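Long-range contacts in 1-acyl-sn-glycerol-3-phosphate acyltransferase (Thermotoga maritima, PDB 5KYM), which catalyses transfer of an acyl chain to 1-acyl-sn-glycerol 3-phosphate (lysophosphatidic acid), a step that makes phosphatidic acid at the membrane: residues L11-I16 with T58-D63; F52-F57 with L94-T99; H84-D89 with H193-G198. One frame throughout, in Å; residues are numbered along the deposited sequence.

How the contacts relate
Contacts 1 and 2 share helix 38-59: contact 1 pairs its end with helix 2-34 in the N-terminal pair of helices, and contact 2 sets its preceding turn against helix 89-96 of the acyltransferase domain. Both touch the same bound phospholipid. Contact 3 holds the HX4D motif, His84 to Asp89, against the turn after helix 191-194. The centres of contacts 1 and 2 lie about 13 Å apart. Contact 3 is centred about 14 Å from contact 1 and about 15 Å from contact 2. Met88 joins all three: its CE lies 3.7 Å from Leu60 CD1 of contact 1 and 4.1 Å from Ala56 CB of contact 2, so the motif packs directly against the helix pair.

Contact 1. Residues L11-I16 with T58-D63; sequences LYFYFI and TWLFSD. With HGX (1-heptadecanoyl-2-tridecanoyl-3-glycerol-phosphonyl choline), chain D.
Ile16 lays its CG2 methyl over the indole of Trp59, 3.6 Å from the centroid of the six-membered ring and close to the ring normal, a CH-pi contact. Beta-branching suits the place because it gives Ile16 two arms near the backbone. Its chi1 of -71° puts CG1 beside the backbone N and leaves CG2 anti to it; CG2 takes the Trp59 ring, while the CG1 arm brings CD1 over a face of Tyr12, offset toward the rim, one turn earlier.

The aromatic pairs are not stacked. Phe13 meets the indole obliquely, CE1 lying 3.7 Å from Trp59 CE3, with the two planes inclined at 55°. Tyr12 and Phe61 have nearly parallel rings (17°) that barely overlap, and their two CE2 atoms are 3.8 Å apart.

Leu60 packs against the Phe13 ring, Leu60 CD2 sitting 3.6 Å from Phe13 CD1. One polar atom joins in: Trp59 O lies in the plane of the Tyr12 ring, 3.5 Å from Tyr12 CE2, facing the slightly positive hydrogens of that edge. On the lipid side, Trp59 NE1 approaches O11 of the phospholipid at 3.6 Å, and Phe15 touches the last modelled carbon, C18, of an acyl chain.

Phe61, with positive phi, closes helix 38-59 in a Schellman motif, and the chain then turns so that Asp63 bonds through its backbone to Val207 of strand 207-211. Within the helix pair, Tyr20 of helix 2-34 meets Trp59 edge-to-face, while Phe202 from a loop adjoins Phe13.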
loop_
_atom_site.group_PDB
_atom_site.type_symbol
_atom_site.label_atom_id
_atom_site.label_comp_id
_atom_site.label_asym_id
_atom_site.label_seq_id
_atom_site.Cartn_x
_atom_site.Cartn_y
_atom_site.Cartn_z
ATOM N N LEU A 11 16.445 1.307 15.286
ATOM C CA LEU A 11 17.107 2.614 15.185
ATOM C C LEU A 11 17.688 2.834 13.802
ATOM O O LEU A 11 17.443 3.853 13.163
ATOM C CB LEU A 11 18.176 2.757 16.273
ATOM C CG LEU A 11 17.447 3.076 17.594
ATOM C CD1 LEU A 11 17.965 2.431 18.883
ATOM C CD2 LEU A 11 17.472 4.617 17.672
ATOM N N TYR A 12 18.409 1.829 13.335
ATOM C CA TYR A 12 18.931 1.778 11.983
ATOM C C TYR A 12 17.808 2.024 10.967
ATOM O O TYR A 12 17.974 2.852 10.035
ATOM C CB TYR A 12 19.616 0.407 11.786
ATOM C CG TYR A 12 20.184 0.085 10.442
ATOM C CD1 TYR A 12 21.402 0.602 10.024
ATOM C CD2 TYR A 12 19.540 -0.834 9.619
ATOM C CE1 TYR A 12 21.939 0.250 8.776
ATOM C CE2 TYR A 12 20.052 -1.221 8.376
ATOM C CZ TYR A 12 21.257 -0.686 7.938
ATOM O OH TYR A 12 21.713 -1.070 6.684
ATOM N N PHE A 13 16.643 1.390 11.155
ATOM C CA PHE A 13 15.578 1.659 10.205
ATOM C C PHE A 13 15.124 3.120 10.213
ATOM O O PHE A 13 15.029 3.715 9.150
ATOM C CB PHE A 13 14.371 0.742 10.373
ATOM C CG PHE A 13 13.294 0.994 9.364
ATOM C CD1 PHE A 13 13.402 0.461 8.095
ATOM C CD2 PHE A 13 12.216 1.780 9.657
ATOM C CE1 PHE A 13 12.437 0.724 7.121
ATOM C CE2 PHE A 13 11.252 2.035 8.713
ATOM C CZ PHE A 13 11.371 1.532 7.430
ATOM N N TYR A 14 14.819 3.685 11.387
ATOM C CA TYR A 14 14.254 5.026 11.423
ATOM C C TYR A 14 15.268 6.038 10.939
ATOM O O TYR A 14 14.908 6.980 10.221
ATOM C CB TYR A 14 13.669 5.389 12.798
ATOM C CG TYR A 14 12.364 4.679 13.109
ATOM C CD1 TYR A 14 11.273 4.782 12.240
ATOM C CD2 TYR A 14 12.224 3.911 14.239
ATOM C CE1 TYR A 14 10.074 4.145 12.498
ATOM C CE2 TYR A 14 11.043 3.281 14.545
ATOM C CZ TYR A 14 9.945 3.386 13.675
ATOM O OH TYR A 14 8.748 2.688 13.940
ATOM N N PHE A 15 16.528 5.836 11.278
ATOM C CA PHE A 15 17.532 6.782 10.880
ATOM C C PHE A 15 17.623 6.827 9.336
ATOM O O PHE A 15 17.377 7.857 8.713
ATOM C CB PHE A 15 18.869 6.414 11.474
ATOM C CG PHE A 15 19.972 7.327 11.044
ATOM C CD1 PHE A 15 20.041 8.620 11.531
ATOM C CD2 PHE A 15 20.923 6.905 10.121
ATOM C CE1 PHE A 15 21.029 9.469 11.128
ATOM C CE2 PHE A 15 21.941 7.764 9.706
ATOM C CZ PHE A 15 21.977 9.045 10.217
ATOM N N ILE A 16 17.924 5.687 8.739
ATOM C CA ILE A 16 18.026 5.585 7.314
ATOM C C ILE A 16 16.750 6.000 6.616
ATOM O O ILE A 16 16.779 6.781 5.690
ATOM C CB ILE A 16 18.379 4.142 6.888
ATOM C CG1 ILE A 16 19.818 3.854 7.272
ATOM C CG2 ILE A 16 18.217 3.939 5.366
ATOM C CD1 ILE A 16 20.099 2.379 7.374
ATOM N N THR A 58 14.699 -4.069 2.669
ATOM C CA THR A 58 16.114 -4.450 2.827
ATOM C C THR A 58 16.694 -3.826 4.068
ATOM O O THR A 58 17.387 -4.491 4.811
ATOM C CB THR A 58 17.011 -4.154 1.632
ATOM O OG1 THR A 58 17.437 -2.813 1.690
ATOM C CG2 THR A 58 16.347 -4.416 0.341
ATOM N N TRP A 59 16.352 -2.583 4.358
ATOM C CA TRP A 59 16.767 -2.018 5.628
ATOM C C TRP A 59 16.335 -2.839 6.876
ATOM O O TRP A 59 16.913 -2.711 7.949
ATOM C CB TRP A 59 16.278 -0.596 5.745
ATOM C CG TRP A 59 16.625 0.208 4.627
ATOM C CD1 TRP A 59 17.682 0.068 3.820
ATOM C CD2 TRP A 59 15.934 1.348 4.174
ATOM N NE1 TRP A 59 17.693 1.039 2.841
ATOM C CE2 TRP A 59 16.631 1.858 3.065
ATOM C CE3 TRP A 59 14.777 2.002 4.596
ATOM C CZ2 TRP A 59 16.211 2.995 2.374
ATOM C CZ3 TRP A 59 14.350 3.128 3.908
ATOM C CH2 TRP A 59 15.046 3.609 2.813
ATOM N N LEU A 60 15.269 -3.623 6.733
ATOM C CA LEU A 60 14.791 -4.550 7.783
ATOM C C LEU A 60 15.315 -5.989 7.646
ATOM O O LEU A 60 14.962 -6.866 8.458
ATOM C CB LEU A 60 13.246 -4.533 7.851
ATOM C CG LEU A 60 12.702 -3.140 8.179
ATOM C CD1 LEU A 60 11.229 -3.023 7.936
ATOM C CD2 LEU A 60 12.983 -2.780 9.611
ATOM N N PHE A 61 16.187 -6.236 6.677
ATOM C CA PHE A 61 16.687 -7.611 6.452
ATOM C C PHE A 61 15.516 -8.604 6.396
ATOM O O PHE A 61 15.557 -9.661 7.034
ATOM C CB PHE A 61 17.717 -8.016 7.544
ATOM C CG PHE A 61 18.828 -6.999 7.709
ATOM C CD1 PHE A 61 19.910 -7.005 6.867
ATOM C CD2 PHE A 61 18.738 -5.985 8.659
ATOM C CE1 PHE A 61 20.872 -6.035 6.937
ATOM C CE2 PHE A 61 19.690 -5.005 8.761
ATOM C CZ PHE A 61 20.748 -5.021 7.884
ATOM N N SER A 62 14.472 -8.228 5.639
ATOM C CA SER A 62 13.234 -8.977 5.513
ATOM C C SER A 62 12.969 -9.263 4.058
ATOM O O SER A 62 12.953 -8.297 3.283
ATOM C CB SER A 62 12.103 -8.151 6.112
ATOM O OG SER A 62 12.188 -8.110 7.544
ATOM N N ASP A 63 12.801 -10.548 3.652
ATOM C CA ASP A 63 12.748 -10.860 2.191
ATOM C C ASP A 63 11.351 -10.837 1.669
ATOM O O ASP A 63 10.488 -11.555 2.194
ATOM C CB ASP A 63 13.390 -12.183 1.837
ATOM C CG ASP A 63 14.890 -12.179 2.026
ATOM O OD1 ASP A 63 15.287 -11.908 3.174
ATOM O OD2 ASP A 63 15.683 -12.416 1.089
HETATM O O11 HGX D . 19.928 1.107 0.012
HETATM C C11 HGX D . 20.350 2.259 -0.162
HETATM C C12 HGX D . 19.966 3.386 0.774
HETATM C C13 HGX D . 21.064 4.427 0.976
HETATM C C14 HGX D . 20.631 5.515 1.970
HETATM C C15 HGX D . 21.804 6.063 2.786
HETATM C C16 HGX D . 21.452 7.075 3.895
HETATM C C17 HGX D . 22.535 7.102 4.983
HETATM C C18 HGX D . 22.522 8.328 5.896
HETATM O O3 HGX D . 21.232 2.579 -1.278
HETATM C C3 HGX D . 21.071 2.073 -2.615
HETATM C C2 HGX D . 22.361 1.400 -3.150
HETATM C C1 HGX D . 22.144 -0.043 -3.704
HETATM O O3P HGX D . 21.029 -0.797 -3.169
HETATM O O2 HGX D . 23.409 1.443 -2.142
HETATM C C31 HGX D . 24.386 2.538 -2.276
HETATM O O31 HGX D . 25.297 2.335 -3.064
HETATM C C32 HGX D . 24.302 3.883 -1.538
HETATM C C33 HGX D . 25.078 3.989 -0.217
HETATM C C34 HGX D . 25.154 5.434 0.319
HETATM C C35 HGX D . 25.500 5.500 1.819
HETATM C C36 HGX D . 26.454 6.632 2.235
HETATM C C37 HGX D . 26.697 6.787 3.757
HETATM C C38 HGX D . 27.910 7.706 4.086
HETATM C C39 HGX D . 28.026 8.225 5.547
HETATM C C40 HGX D . 29.319 9.005 5.871
HETATM O O1 HGX D . 20.798 -2.475 -5.068
HETATM P P1 HGX D . 19.988 -1.693 -4.060
HETATM O O4 HGX D . 18.909 -0.781 -4.591
HETATM O O5 HGX D . 19.247 -2.715 -3.016
HETATM C C4 HGX D . 19.164 -4.146 -3.152
HETATM C C5 HGX D . 18.006 -4.556 -4.061
#

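Contact 2. Residues F52-F57 with L94-T99; sequences FGKRAF and LGFVAT. With DD9 (nonane), chain F; HGX (1-heptadecanoyl-2-tridecanoyl-3-glycerol-phosphonyl choline), chain D.
Gly53 and Gly95 bring their backbones together, 3.7 Å from CA to CA, in a glycine-to-glycine contact between helix 38-59 and helix 89-96. Glycine suits both places, since with no side chain on either residue the main chains themselves can touch. Here the N-terminal pair of helices, the two-helix motif of this enzyme, meets the alpha/beta acyltransferase domain.

Beside the glycines, Lys54 reaches over the gap. Its CG lies over one face of Phe96, 4.0 Å from the ring centroid, a CH-pi contact made by the aliphatic part of a long side chain. Bends at chi2 and chi4 (63°) then bring the ammonium round to Gly95, where Lys54 NZ donates to Gly95 O at 2.9 Å. The nitrogen lies in the carbonyl plane, with a C=O...N angle of 159°. The ammonium thereby gives the carbonyl oxygen of buried Gly95 a polar partner. Glu50 adds a long, weak ion pair.

Phe96 also meets Phe57, Phe96 CE2 standing 4.4 Å from Phe57 CD1. It touches Val64 and Val66 of strand 64-67 and Leu209 of strand 207-211 as well, an apolar setting that suits a large ring.

Phe52 and Arg55, on the same helix, line the sites of the bound nonane and phospholipid. Phe52 has C5 of the nonane over a ring face. Arg55, whose CB points away from helix 89-96, extends its chain to the phospholipid headgroup: C3 of the glycerol lies over the guanidinium, and Arg55 NE donates to phosphate O4 at 3.0 Å with an N-H...O angle of 141°.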
loop_
_atom_site.group_PDB
_atom_site.type_symbol
_atom_site.label_atom_id
_atom_site.label_comp_id
_atom_site.label_asym_id
_atom_site.label_seq_id
_atom_site.Cartn_x
_atom_site.Cartn_y
_atom_site.Cartn_z
ATOM N N PHE A 52 11.963 2.931 -3.142
ATOM C CA PHE A 52 11.843 3.096 -1.692
ATOM C C PHE A 52 11.055 1.940 -1.078
ATOM O O PHE A 52 11.492 1.308 -0.096
ATOM C CB PHE A 52 11.240 4.449 -1.332
ATOM C CG PHE A 52 10.817 4.544 0.088
ATOM C CD1 PHE A 52 11.765 4.718 1.100
ATOM C CD2 PHE A 52 9.464 4.438 0.452
ATOM C CE1 PHE A 52 11.332 4.757 2.436
ATOM C CE2 PHE A 52 9.065 4.509 1.779
ATOM C CZ PHE A 52 9.989 4.667 2.761
ATOM N N GLY A 53 9.907 1.662 -1.669
ATOM C CA GLY A 53 9.086 0.536 -1.205
ATOM C C GLY A 53 9.945 -0.709 -0.976
ATOM O O GLY A 53 9.948 -1.305 0.096
ATOM N N LYS A 54 10.728 -1.028 -1.975
ATOM C CA LYS A 54 11.548 -2.201 -1.973
ATOM C C LYS A 54 12.652 -2.090 -0.991
ATOM O O LYS A 54 12.816 -2.980 -0.157
ATOM C CB LYS A 54 12.135 -2.444 -3.371
ATOM C CG LYS A 54 11.097 -2.937 -4.359
ATOM C CD LYS A 54 11.666 -3.840 -5.376
ATOM C CE LYS A 54 10.741 -4.075 -6.482
ATOM N NZ LYS A 54 10.499 -2.760 -7.164
ATOM N N ARG A 55 13.425 -1.023 -1.099
ATOM C CA ARG A 55 14.584 -0.806 -0.251
ATOM C C ARG A 55 14.193 -0.876 1.216
ATOM O O ARG A 55 14.952 -1.383 2.037
ATOM C CB ARG A 55 15.234 0.537 -0.577
ATOM C CG ARG A 55 16.003 0.512 -1.879
ATOM C CD ARG A 55 16.787 1.756 -2.227
ATOM N NE ARG A 55 17.412 1.672 -3.576
ATOM C CZ ARG A 55 17.911 2.719 -4.246
ATOM N NH1 ARG A 55 17.883 3.947 -3.737
ATOM N NH2 ARG A 55 18.441 2.556 -5.451
ATOM N N ALA A 56 13.009 -0.373 1.556
ATOM C CA ALA A 56 12.531 -0.409 2.923
ATOM C C ALA A 56 12.698 -1.770 3.571
ATOM O O ALA A 56 13.144 -1.917 4.739
ATOM C CB ALA A 56 11.053 -0.055 2.943
ATOM N N PHE A 57 12.303 -2.784 2.823
ATOM C CA PHE A 57 12.347 -4.102 3.390
ATOM C C PHE A 57 13.789 -4.564 3.513
ATOM O O PHE A 57 14.089 -5.328 4.436
ATOM C CB PHE A 57 11.430 -5.072 2.659
ATOM C CG PHE A 57 10.016 -4.758 2.863
ATOM C CD1 PHE A 57 9.437 -3.735 2.163
ATOM C CD2 PHE A 57 9.289 -5.392 3.829
ATOM C CE1 PHE A 57 8.148 -3.343 2.419
ATOM C CE2 PHE A 57 7.979 -4.988 4.119
ATOM C CZ PHE A 57 7.416 -3.955 3.403
ATOM N N LEU A 94 3.530 -0.228 -2.448
ATOM C CA LEU A 94 4.199 0.785 -3.294
ATOM C C LEU A 94 5.343 0.158 -4.086
ATOM O O LEU A 94 5.462 0.359 -5.288
ATOM C CB LEU A 94 4.724 1.951 -2.462
ATOM C CG LEU A 94 3.716 3.005 -1.956
ATOM C CD1 LEU A 94 4.267 4.098 -1.051
ATOM C CD2 LEU A 94 3.075 3.655 -3.155
ATOM N N GLY A 95 6.139 -0.643 -3.405
ATOM C CA GLY A 95 7.325 -1.223 -3.996
ATOM C C GLY A 95 7.119 -2.453 -4.844
ATOM O O GLY A 95 7.968 -2.788 -5.656
ATOM N N PHE A 96 5.990 -3.122 -4.687
ATOM C CA PHE A 96 5.801 -4.413 -5.325
ATOM C C PHE A 96 4.495 -4.601 -6.059
ATOM O O PHE A 96 4.255 -5.677 -6.581
ATOM C CB PHE A 96 5.910 -5.497 -4.246
ATOM C CG PHE A 96 7.284 -5.620 -3.655
ATOM C CD1 PHE A 96 8.249 -6.390 -4.273
ATOM C CD2 PHE A 96 7.596 -4.993 -2.505
ATOM C CE1 PHE A 96 9.493 -6.511 -3.760
ATOM C CE2 PHE A 96 8.858 -5.125 -1.968
ATOM C CZ PHE A 96 9.796 -5.902 -2.588
ATOM N N VAL A 97 3.630 -3.595 -6.092
ATOM C CA VAL A 97 2.345 -3.725 -6.799
ATOM C C VAL A 97 2.032 -2.461 -7.596
ATOM O O VAL A 97 1.777 -2.541 -8.793
ATOM C CB VAL A 97 1.215 -3.959 -5.806
ATOM C CG1 VAL A 97 -0.123 -4.107 -6.522
ATOM C CG2 VAL A 97 1.557 -5.106 -4.862
ATOM N N ALA A 98 2.076 -1.300 -6.946
ATOM C CA ALA A 98 1.574 -0.078 -7.531
ATOM C C ALA A 98 1.945 1.185 -6.763
ATOM O O ALA A 98 1.844 1.198 -5.556
ATOM C CB ALA A 98 0.067 -0.214 -7.595
ATOM N N THR A 99 2.332 2.240 -7.459
ATOM C CA THR A 99 2.606 3.480 -6.808
ATOM C C THR A 99 1.462 4.401 -6.990
ATOM O O THR A 99 1.564 5.446 -7.667
ATOM C CB THR A 99 3.886 4.163 -7.285
ATOM O OG1 THR A 99 3.872 4.385 -8.685
ATOM C CG2 THR A 99 5.014 3.310 -7.008
HETATM C C1 DD9 F . 13.137 8.800 -2.916
HETATM C C2 DD9 F . 11.710 9.187 -2.568
HETATM C C3 DD9 F . 11.171 8.201 -1.553
HETATM C C4 DD9 F . 9.769 8.616 -1.135
HETATM C C5 DD9 F . 9.074 7.458 -0.413
HETATM C C6 DD9 F . 7.614 7.835 -0.196
HETATM C C7 DD9 F . 6.866 7.046 0.878
HETATM C C8 DD9 F . 5.392 7.505 0.843
HETATM C C9 DD9 F . 4.673 7.228 2.169
HETATM O O11 HGX D . 19.928 1.107 0.012
HETATM C C11 HGX D . 20.350 2.259 -0.162
HETATM C C12 HGX D . 19.966 3.386 0.774
HETATM C C13 HGX D . 21.064 4.427 0.976
HETATM C C14 HGX D . 20.631 5.515 1.970
HETATM C C15 HGX D . 21.804 6.063 2.786
HETATM C C16 HGX D . 21.452 7.075 3.895
HETATM C C17 HGX D . 22.535 7.102 4.983
HETATM C C18 HGX D . 22.522 8.328 5.896
HETATM O O3 HGX D . 21.232 2.579 -1.278
HETATM C C3 HGX D . 21.071 2.073 -2.615
HETATM C C2 HGX D . 22.361 1.400 -3.150
HETATM C C1 HGX D . 22.144 -0.043 -3.704
HETATM O O3P HGX D . 21.029 -0.797 -3.169
HETATM O O2 HGX D . 23.409 1.443 -2.142
HETATM C C31 HGX D . 24.386 2.538 -2.276
HETATM O O31 HGX D . 25.297 2.335 -3.064
HETATM C C32 HGX D . 24.302 3.883 -1.538
HETATM C C33 HGX D . 25.078 3.989 -0.217
HETATM C C34 HGX D . 25.154 5.434 0.319
HETATM C C35 HGX D . 25.500 5.500 1.819
HETATM C C36 HGX D . 26.454 6.632 2.235
HETATM C C37 HGX D . 26.697 6.787 3.757
HETATM C C38 HGX D . 27.910 7.706 4.086
HETATM C C39 HGX D . 28.026 8.225 5.547
HETATM C C40 HGX D . 29.319 9.005 5.871
HETATM O O1 HGX D . 20.798 -2.475 -5.068
HETATM P P1 HGX D . 19.988 -1.693 -4.060
HETATM O O4 HGX D . 18.909 -0.781 -4.591
HETATM O O5 HGX D . 19.247 -2.715 -3.016
HETATM C C4 HGX D . 19.164 -4.146 -3.152
HETATM C C5 HGX D . 18.006 -4.556 -4.061
#

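Contact 3. Residues H84-D89 with H193-G198; sequences HQSLMD and HLIPKG
Ser86 touches Ile195 with every atom of its short side chain. Ser86 CB lies 3.4 Å from Ile195 O. From there OG swings trans to the backbone N (chi1 176°) and donates to Ile195 O at 2.9 Å, tilted 28° from the carbonyl plane. Ser86 OG also lies 3.3 Å from Ile195 CG2, and a weak hydrogen bond links it to Thr191 O. The hydroxyl accepts from Met88 N at 3.0 Å, so a single oxygen both caps the helix start and ties the turn to segment 193-198; a small residue that donates and accepts fits this double task. Ser86 and Asp89 together form a capping box.

Alongside, Met88 CG packs 3.7 Å from Ile195 CG2, the two side chains crossing at about a right angle.

His84 to Asp89 spell the HX4D motif of the family. Asp89 OD2 takes Gln85 N on its syn side at 2.6 Å and His84 ND1 on its anti side at 2.8 Å, while OD1 bonds to Thr191 OG1. Gln85 sends OE1 to Gly190 N and Tyr192 N, joining the loop to the start of helix 191-194 and the residue before it.

The bonds of Ser86 to Ile195 O and Met88 N thus help set the turn from which Asp89 orients His84. That histidine probably activates the acceptor hydroxyl, as proposed for HX4D acyltransferases.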
loop_
_atom_site.group_PDB
_atom_site.type_symbol
_atom_site.label_atom_id
_atom_site.label_comp_id
_atom_site.label_asym_id
_atom_site.label_seq_id
_atom_site.Cartn_x
_atom_site.Cartn_y
_atom_site.Cartn_z
ATOM N N HIS A 84 -4.951 -5.616 5.729
ATOM C CA HIS A 84 -4.105 -4.604 6.387
ATOM C C HIS A 84 -3.643 -5.082 7.752
ATOM O O HIS A 84 -4.475 -5.434 8.614
ATOM C CB HIS A 84 -4.921 -3.350 6.595
ATOM C CG HIS A 84 -4.111 -2.129 6.826
ATOM N ND1 HIS A 84 -2.790 -2.045 6.489
ATOM C CD2 HIS A 84 -4.450 -0.939 7.356
ATOM C CE1 HIS A 84 -2.350 -0.842 6.766
ATOM N NE2 HIS A 84 -3.334 -0.149 7.313
ATOM N N GLN A 85 -2.341 -5.169 7.943
ATOM C CA GLN A 85 -1.841 -5.761 9.182
ATOM C C GLN A 85 -0.504 -5.172 9.646
ATOM O O GLN A 85 0.161 -5.769 10.484
ATOM C CB GLN A 85 -1.739 -7.296 9.007
ATOM C CG GLN A 85 -0.597 -7.776 8.090
ATOM C CD GLN A 85 -0.483 -9.281 8.009
ATOM O OE1 GLN A 85 0.597 -9.800 7.733
ATOM N NE2 GLN A 85 -1.592 -9.994 8.262
ATOM N N SER A 86 -0.122 -4.011 9.107
ATOM C CA SER A 86 1.107 -3.336 9.492
ATOM C C SER A 86 1.227 -1.956 8.881
ATOM O O SER A 86 0.693 -1.721 7.829
ATOM C CB SER A 86 2.309 -4.190 9.080
ATOM O OG SER A 86 3.488 -3.494 9.360
ATOM N N LEU A 87 1.969 -1.061 9.496
ATOM C CA LEU A 87 2.341 0.180 8.752
ATOM C C LEU A 87 3.090 -0.142 7.478
ATOM O O LEU A 87 2.937 0.560 6.505
ATOM C CB LEU A 87 3.213 1.143 9.556
ATOM C CG LEU A 87 2.533 1.764 10.805
ATOM C CD1 LEU A 87 3.581 2.679 11.467
ATOM C CD2 LEU A 87 1.167 2.478 10.604
ATOM N N MET A 88 3.893 -1.196 7.485
ATOM C CA MET A 88 4.696 -1.524 6.358
ATOM C C MET A 88 3.876 -1.933 5.115
ATOM O O MET A 88 4.428 -2.016 3.995
ATOM C CB MET A 88 5.702 -2.633 6.722
ATOM C CG MET A 88 6.767 -2.239 7.733
ATOM S SD MET A 88 7.664 -0.700 7.370
ATOM C CE MET A 88 8.629 -1.331 5.958
ATOM N N ASP A 89 2.573 -2.169 5.270
ATOM C CA ASP A 89 1.769 -2.510 4.107
ATOM C C ASP A 89 1.846 -1.474 2.965
ATOM O O ASP A 89 1.943 -1.819 1.818
ATOM C CB ASP A 89 0.326 -2.785 4.513
ATOM C CG ASP A 89 0.183 -3.971 5.419
ATOM O OD1 ASP A 89 1.075 -4.857 5.447
ATOM O OD2 ASP A 89 -0.881 -3.995 6.095
ATOM N N HIS A 193 4.170 -9.744 11.460
ATOM C CA HIS A 193 5.264 -10.212 12.309
ATOM C C HIS A 193 6.416 -9.232 12.279
ATOM O O HIS A 193 7.201 -9.201 13.191
ATOM C CB HIS A 193 5.717 -11.605 11.926
ATOM C CG HIS A 193 4.579 -12.545 11.632
ATOM N ND1 HIS A 193 3.443 -12.607 12.423
ATOM C CD2 HIS A 193 4.354 -13.385 10.586
ATOM C CE1 HIS A 193 2.587 -13.471 11.900
ATOM N NE2 HIS A 193 3.113 -13.949 10.784
ATOM N N LEU A 194 6.484 -8.401 11.255
ATOM C CA LEU A 194 7.533 -7.410 11.059
ATOM C C LEU A 194 7.351 -6.218 11.985
ATOM O O LEU A 194 8.257 -5.865 12.752
ATOM C CB LEU A 194 7.494 -6.981 9.599
ATOM C CG LEU A 194 8.672 -6.355 8.893
ATOM C CD1 LEU A 194 9.996 -6.852 9.411
ATOM C CD2 LEU A 194 8.627 -6.720 7.414
ATOM N N ILE A 195 6.168 -5.603 11.921
ATOM C CA ILE A 195 5.765 -4.560 12.894
ATOM C C ILE A 195 4.219 -4.448 13.074
ATOM O O ILE A 195 3.522 -3.801 12.273
ATOM C CB ILE A 195 6.472 -3.221 12.610
ATOM C CG1 ILE A 195 6.280 -2.273 13.799
ATOM C CG2 ILE A 195 6.040 -2.597 11.305
ATOM C CD1 ILE A 195 7.142 -1.025 13.733
ATOM N N PRO A 196 3.690 -5.065 14.146
ATOM C CA PRO A 196 2.265 -5.208 14.421
ATOM C C PRO A 196 1.654 -3.977 14.980
ATOM O O PRO A 196 2.395 -3.134 15.505
ATOM C CB PRO A 196 2.246 -6.260 15.505
ATOM C CG PRO A 196 3.445 -5.985 16.283
ATOM C CD PRO A 196 4.458 -5.614 15.269
ATOM N N LYS A 197 0.326 -3.859 14.854
ATOM C CA LYS A 197 -0.414 -2.698 15.441
ATOM C C LYS A 197 0.034 -2.456 16.856
ATOM O O LYS A 197 0.178 -3.409 17.639
ATOM C CB LYS A 197 -1.935 -2.946 15.458
ATOM C CG LYS A 197 -2.781 -1.699 15.619
ATOM C CD LYS A 197 -4.267 -2.013 15.452
ATOM C CE LYS A 197 -5.080 -0.727 15.337
ATOM N NZ LYS A 197 -6.554 -1.018 15.486
ATOM N N GLY A 198 0.322 -1.200 17.170
ATOM C CA GLY A 198 0.719 -0.840 18.522
ATOM C C GLY A 198 2.170 -1.023 18.961
ATOM O O GLY A 198 2.569 -0.376 19.935
#